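Long-range contacts in cycloalternan-forming enzyme (PDB 5F7U), which is a multidomain protein of glycoside hydrolase family 31, built round a TIM barrel with flanking beta domains and a family 6 carbohydrate-binding module: residues V121-S126 against Q199-R204; I134-T139 against L149-E154. The protein carries 1 engineered substitution. All blocks are in the same frame, centred on the assembly; numbering follows the deposited sequence.

Interaction 1: residues V121-S126 against Q199-R204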
loop_
_atom_site.group_PDB
_atom_site.type_symbol
_atom_site.label_atom_id
_atom_site.label_comp_id
_atom_site.label_asym_id
_atom_site.label_seq_id
_atom_site.Cartn_x
_atom_site.Cartn_y
_atom_site.Cartn_z
ATOM N N VAL A 121 3.427 11.746 -34.171
ATOM C CA VAL A 121 4.617 12.559 -34.413
ATOM C C VAL A 121 5.447 11.836 -35.475
ATOM O O VAL A 121 5.674 10.622 -35.371
ATOM C CB VAL A 121 5.440 12.762 -33.112
ATOM C CG1 VAL A 121 6.775 13.417 -33.414
ATOM C CG2 VAL A 121 4.661 13.609 -32.112
ATOM N N GLN A 122 5.878 12.585 -36.491
ATOM C CA GLN A 122 6.815 12.073 -37.487
ATOM C C GLN A 122 8.246 12.457 -37.093
ATOM O O GLN A 122 8.924 11.666 -36.432
ATOM C CB GLN A 122 6.438 12.535 -38.906
ATOM C CG GLN A 122 7.431 12.153 -40.018
ATOM C CD GLN A 122 7.742 10.667 -40.075
ATOM O OE1 GLN A 122 6.837 9.827 -40.006
ATOM N NE2 GLN A 122 9.033 10.326 -40.225
ATOM N N ASP A 123 8.679 13.667 -37.470
ATOM C CA ASP A 123 10.039 14.148 -37.220
ATOM C C ASP A 123 10.095 15.368 -36.312
ATOM O O ASP A 123 9.143 16.144 -36.245
ATOM C CB ASP A 123 10.711 14.542 -38.550
ATOM C CG ASP A 123 10.861 13.375 -39.509
ATOM O OD1 ASP A 123 10.839 12.214 -39.084
ATOM O OD2 ASP A 123 11.008 13.625 -40.721
ATOM N N VAL A 124 11.239 15.545 -35.650
ATOM C CA VAL A 124 11.599 16.836 -35.032
ATOM C C VAL A 124 12.177 17.716 -36.138
ATOM O O VAL A 124 13.178 17.345 -36.758
ATOM C CB VAL A 124 12.639 16.661 -33.900
ATOM C CG1 VAL A 124 13.044 18.011 -33.303
ATOM C CG2 VAL A 124 12.093 15.735 -32.813
ATOM N N THR A 125 11.545 18.860 -36.397
ATOM C CA THR A 125 12.024 19.778 -37.421
ATOM C C THR A 125 12.911 20.880 -36.854
ATOM O O THR A 125 13.777 21.399 -37.558
ATOM C CB THR A 125 10.874 20.398 -38.245
ATOM O OG1 THR A 125 9.999 21.118 -37.379
ATOM C CG2 THR A 125 10.086 19.325 -38.937
ATOM N N SER A 126 12.693 21.235 -35.591
ATOM C CA SER A 126 13.560 22.190 -34.906
ATOM C C SER A 126 13.429 22.073 -33.397
ATOM O O SER A 126 12.414 21.589 -32.869
ATOM C CB SER A 126 13.304 23.635 -35.370
ATOM O OG SER A 126 12.060 24.138 -34.903
ATOM N N GLN A 199 16.419 11.053 -31.169
ATOM C CA GLN A 199 16.619 11.027 -32.629
ATOM C C GLN A 199 15.554 11.911 -33.268
ATOM O O GLN A 199 14.430 11.982 -32.761
ATOM C CB GLN A 199 16.579 9.599 -33.190
ATOM C CG GLN A 199 17.760 8.704 -32.787
ATOM C CD GLN A 199 19.155 9.186 -33.240
ATOM O OE1 GLN A 199 19.321 9.850 -34.279
ATOM N NE2 GLN A 199 20.174 8.837 -32.453
ATOM N N LYS A 200 15.914 12.618 -34.340
ATOM C CA LYS A 200 14.994 13.570 -34.949
ATOM C C LYS A 200 14.163 13.019 -36.100
ATOM O O LYS A 200 13.068 13.498 -36.335
ATOM C CB LYS A 200 15.738 14.815 -35.425
ATOM C CG LYS A 200 16.287 15.662 -34.292
ATOM C CD LYS A 200 16.857 16.936 -34.874
ATOM C CE LYS A 200 17.362 17.858 -33.789
ATOM N NZ LYS A 200 17.910 19.095 -34.423
ATOM N N SER A 201 14.682 12.035 -36.828
ATOM C CA SER A 201 14.013 11.560 -38.030
ATOM C C SER A 201 14.164 10.043 -38.192
ATOM O O SER A 201 15.187 9.589 -38.699
ATOM C CB SER A 201 14.540 12.316 -39.259
ATOM O OG SER A 201 13.859 11.897 -40.435
ATOM N N PRO A 202 13.168 9.253 -37.776
ATOM C CA PRO A 202 11.955 9.734 -37.099
ATOM C C PRO A 202 12.208 10.064 -35.625
ATOM O O PRO A 202 13.209 9.593 -35.038
ATOM C CB PRO A 202 10.995 8.547 -37.228
ATOM C CG PRO A 202 11.885 7.363 -37.313
ATOM C CD PRO A 202 13.081 7.815 -38.098
ATOM N N TYR A 203 11.337 10.898 -35.053
ATOM C CA TYR A 203 11.401 11.241 -33.638
ATOM C C TYR A 203 11.392 9.961 -32.797
ATOM O O TYR A 203 10.548 9.108 -33.001
ATOM C CB TYR A 203 10.237 12.156 -33.224
ATOM C CG TYR A 203 9.981 12.102 -31.738
ATOM C CD1 TYR A 203 10.834 12.766 -30.841
ATOM C CD2 TYR A 203 8.928 11.327 -31.218
ATOM C CE1 TYR A 203 10.623 12.677 -29.464
ATOM C CE2 TYR A 203 8.710 11.237 -29.833
ATOM C CZ TYR A 203 9.569 11.908 -28.970
ATOM O OH TYR A 203 9.389 11.815 -27.609
ATOM N N ARG A 204 12.348 9.838 -31.879
ATOM C CA ARG A 204 12.361 8.737 -30.910
ATOM C C ARG A 204 13.208 9.130 -29.720
ATOM O O ARG A 204 14.384 9.516 -29.880
ATOM C CB ARG A 204 12.910 7.444 -31.547
ATOM C CG ARG A 204 12.806 6.248 -30.622
ATOM C CD ARG A 204 13.288 4.969 -31.296
ATOM N NE ARG A 204 13.341 3.945 -30.252
ATOM C CZ ARG A 204 14.442 3.593 -29.596
ATOM N NH1 ARG A 204 15.627 4.119 -29.926
ATOM N NH2 ARG A 204 14.356 2.672 -28.640
HETATM O O HOH W 1 8.308 9.242 -34.613
HETATM O O HOH W 2 16.058 19.989 -36.272
#

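Interaction 2: residues I134-T139 against L149-E154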
loop_
_atom_site.group_PDB
_atom_site.type_symbol
_atom_site.label_atom_id
_atom_site.label_comp_id
_atom_site.label_asym_id
_atom_site.label_seq_id
_atom_site.Cartn_x
_atom_site.Cartn_y
_atom_site.Cartn_z
ATOM N N ILE A 134 12.374 23.161 -23.077
ATOM C CA ILE A 134 12.788 22.962 -24.468
ATOM C C ILE A 134 11.551 22.618 -25.295
ATOM O O ILE A 134 10.743 21.788 -24.872
ATOM C CB ILE A 134 13.822 21.818 -24.580
ATOM C CG1 ILE A 134 15.075 22.143 -23.757
ATOM C CG2 ILE A 134 14.202 21.563 -26.043
ATOM C CD1 ILE A 134 15.965 20.935 -23.562
ATOM N N THR A 135 11.402 23.240 -26.463
ATOM C CA THR A 135 10.316 22.900 -27.385
ATOM C C THR A 135 10.875 22.079 -28.524
ATOM O O THR A 135 11.849 22.487 -29.170
ATOM C CB THR A 135 9.698 24.177 -27.991
ATOM O OG1 THR A 135 9.233 25.014 -26.928
ATOM C CG2 THR A 135 8.546 23.858 -28.983
ATOM N N LEU A 136 10.238 20.946 -28.805
ATOM C CA LEU A 136 10.544 20.209 -30.031
ATOM C C LEU A 136 9.407 20.465 -31.007
ATOM O O LEU A 136 8.279 20.059 -30.758
ATOM C CB LEU A 136 10.685 18.707 -29.735
ATOM C CG LEU A 136 11.648 18.274 -28.616
ATOM C CD1 LEU A 136 11.656 16.751 -28.476
ATOM C CD2 LEU A 136 13.064 18.766 -28.860
ATOM N N ASN A 137 9.699 21.185 -32.088
ATOM C CA ASN A 137 8.717 21.420 -33.143
ATOM C C ASN A 137 8.688 20.201 -34.036
ATOM O O ASN A 137 9.743 19.742 -34.495
ATOM C CB ASN A 137 9.075 22.687 -33.914
ATOM C CG ASN A 137 8.874 23.937 -33.082
ATOM O OD1 ASN A 137 7.760 24.228 -32.649
ATOM N ND2 ASN A 137 9.937 24.681 -32.868
ATOM N N MET A 138 7.489 19.682 -34.293
ATOM C CA MET A 138 7.353 18.395 -34.955
ATOM C C MET A 138 6.461 18.421 -36.182
ATOM O O MET A 138 5.592 19.290 -36.313
ATOM C CB MET A 138 6.821 17.366 -33.959
ATOM C CG MET A 138 7.812 17.050 -32.863
ATOM S SD MET A 138 7.032 16.302 -31.431
ATOM C CE MET A 138 8.464 15.477 -30.745
ATOM N N THR A 139 6.697 17.469 -37.082
ATOM C CA THR A 139 5.742 17.172 -38.164
ATOM C C THR A 139 4.863 16.018 -37.697
ATOM O O THR A 139 5.188 15.337 -36.721
ATOM C CB THR A 139 6.409 16.811 -39.490
ATOM O OG1 THR A 139 7.426 15.830 -39.258
ATOM C CG2 THR A 139 7.008 18.052 -40.120
ATOM N N LEU A 149 6.242 19.283 -28.772
ATOM C CA LEU A 149 6.495 18.529 -27.550
ATOM C C LEU A 149 7.420 19.353 -26.657
ATOM O O LEU A 149 8.522 19.708 -27.070
ATOM C CB LEU A 149 7.135 17.187 -27.861
ATOM C CG LEU A 149 7.477 16.307 -26.648
ATOM C CD1 LEU A 149 6.231 15.920 -25.839
ATOM C CD2 LEU A 149 8.183 15.051 -27.135
ATOM N N TYR A 150 6.976 19.605 -25.434
ATOM C CA TYR A 150 7.745 20.404 -24.488
ATOM C C TYR A 150 8.394 19.524 -23.451
ATOM O O TYR A 150 7.733 18.670 -22.865
ATOM C CB TYR A 150 6.824 21.368 -23.756
ATOM C CG TYR A 150 6.179 22.351 -24.665
ATOM C CD1 TYR A 150 6.833 23.535 -25.010
ATOM C CD2 TYR A 150 4.899 22.120 -25.159
ATOM C CE1 TYR A 150 6.220 24.455 -25.848
ATOM C CE2 TYR A 150 4.283 23.040 -25.998
ATOM C CZ TYR A 150 4.951 24.187 -26.341
ATOM O OH TYR A 150 4.340 25.108 -27.149
ATOM N N LEU A 151 9.676 19.774 -23.202
ATOM C CA LEU A 151 10.430 19.036 -22.194
ATOM C C LEU A 151 10.823 20.008 -21.101
ATOM O O LEU A 151 11.294 21.104 -21.387
ATOM C CB LEU A 151 11.702 18.421 -22.791
ATOM C CG LEU A 151 11.628 17.653 -24.110
ATOM C CD1 LEU A 151 13.004 17.150 -24.514
ATOM C CD2 LEU A 151 10.659 16.485 -24.014
ATOM N N SER A 152 10.634 19.585 -19.854
ATOM C CA SER A 152 11.088 20.350 -18.710
ATOM C C SER A 152 11.523 19.390 -17.615
ATOM O O SER A 152 11.197 18.194 -17.650
ATOM C CB SER A 152 9.993 21.305 -18.200
ATOM O OG SER A 152 8.818 20.597 -17.822
ATOM N N PHE A 153 12.250 19.921 -16.637
ATOM C CA PHE A 153 12.730 19.109 -15.525
ATOM C C PHE A 153 12.039 19.491 -14.241
ATOM O O PHE A 153 12.276 20.551 -13.701
ATOM C CB PHE A 153 14.263 19.227 -15.419
ATOM C CG PHE A 153 14.979 18.564 -16.559
ATOM C CD1 PHE A 153 15.172 17.178 -16.564
ATOM C CD2 PHE A 153 15.398 19.310 -17.675
ATOM C CE1 PHE A 153 15.807 16.546 -17.642
ATOM C CE2 PHE A 153 16.027 18.682 -18.749
ATOM C CZ PHE A 153 16.232 17.299 -18.734
ATOM N N GLU A 154 11.165 18.617 -13.757
ATOM C CA GLU A 154 10.581 18.795 -12.425
ATOM C C GLU A 154 11.703 18.781 -11.372
ATOM O O GLU A 154 11.665 19.527 -10.400
ATOM C CB GLU A 154 9.516 17.714 -12.172
ATOM C CG GLU A 154 8.712 17.880 -10.881
ATOM C CD GLU A 154 9.418 17.356 -9.644
ATOM O OE1 GLU A 154 10.298 16.477 -9.772
ATOM O OE2 GLU A 154 9.116 17.821 -8.528
#

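Interaction 1: residues V121-S126 against Q199-R204
Val-124 and Tyr-203 meet where the strand 121-126 receives the tip of the hairpin formed by strands 194-200 and 203-209. CG2 of Val-124 lies 3.8 Å from CD1 of the Tyr-203 ring, and CG1 of Val-121 comes within 3.7 Å of Tyr-203 CB and CD2, both obliquely. With CG anti to the backbone N (chi1 159°), the tyrosine puts its ring where both methyls reach it. Val-124 CB also packs on Lys-200 CG at 3.8 Å. Two backbone bonds tie the strands: Tyr-203 N to Gln-122 O at 2.9 Å, and Val-124 N to Lys-200 O at 2.8 Å. The hairpin, in the sequence range of the family 31 N-terminal galactose mutarotase-like domain, turns through a cis peptide before Pro-202, and each flank makes one bond, Tyr-203 giving and Lys-200 receiving; Gln-199 and Arg-204 pair through their backbones. Beside the turn, Gln-122 NE2 donates to Asp-123 OD1 at 2.9 Å, from above the carboxylate plane, with Ser-201 OG within weak hydrogen-bonding reach of that carboxylate. Further out, Lys-200 NZ forms a salt bridge with Asp-182, Tyr-203 OH bonds to Glu-218, and Thr-125 and Ser-126 face Asn-137 in a classic beta bulge.

Interaction 2: residues I134-T139 against L149-E154
Thr-135 and Tyr-150 stand side by side on one face of an antiparallel hairpin, pointing the same way from a non-hydrogen-bonded pair. Tyr-150 can be followed outward. Its CB lies 4.1 Å from Ile-134 O, and CG is set anti to the carbonyl carbon (chi1 -63°), which brings the ring alongside the threonine. CD1 then passes Thr-135 OG1, and CE1 comes to 3.2 Å from the same oxygen while also brushing the threonine methyl CG2. At the tip, OH leaves the hairpin and hydrogen-bonds to the carbonyl oxygen of Glu-169, which ties the end of the ring to a segment outside the hairpin.

On the other face Ile-134, Leu-136, Leu-149 and Leu-151 gather. Leu-136 CD1 touches Leu-149 CD2 at 4.1 Å and Leu-151 CD1 at 4.2 Å, and Met-138, in one of its two conformers, brings CE against CB and CD2 of Leu-149.

Between the two faces run the backbone bonds of two hydrogen-bonded pairs. Ile-134 and Leu-151 exchange a reciprocal pair, Leu-151 N reaching Ile-134 O at 2.8 Å; Leu-136 and Leu-149 do the same, Leu-136 N reaching Leu-149 O at 2.7 Å. The strand axes run 160° apart in direction, close to antiparallel. Segment 149-154 falls in the sequence range of the family 31 N-terminal galactose mutarotase-like domain.

Strand 106-129 pairs with the far edge of strand 134-140 and strand 158-164 with that of strand 148-153, while Tyr-203 and Met-205 of strand 203-209 cover the leucine face.

Overall arrangement
Interaction 2 is nested in the chain loop that interaction 1 closes, and the centres of the two lie about 12 Å apart. Strands 106-129 and 134-140 join them directly as successive neighbours: Gln-122 N lies 2.8 Å from Thr-139 O, and Thr-125 N 2.8 Å from Asn-137 O, both probable hydrogen bonds. A second link runs through side chains, where the phenol end of Tyr-203 in interaction 1 reaches interaction 2, its OH packing 3.5 Å from Leu-149 CD2. Both sit well out from the chain centre, about 40 and 34 Å from it, and neither includes a residue of the observed glycan or magnesium sites.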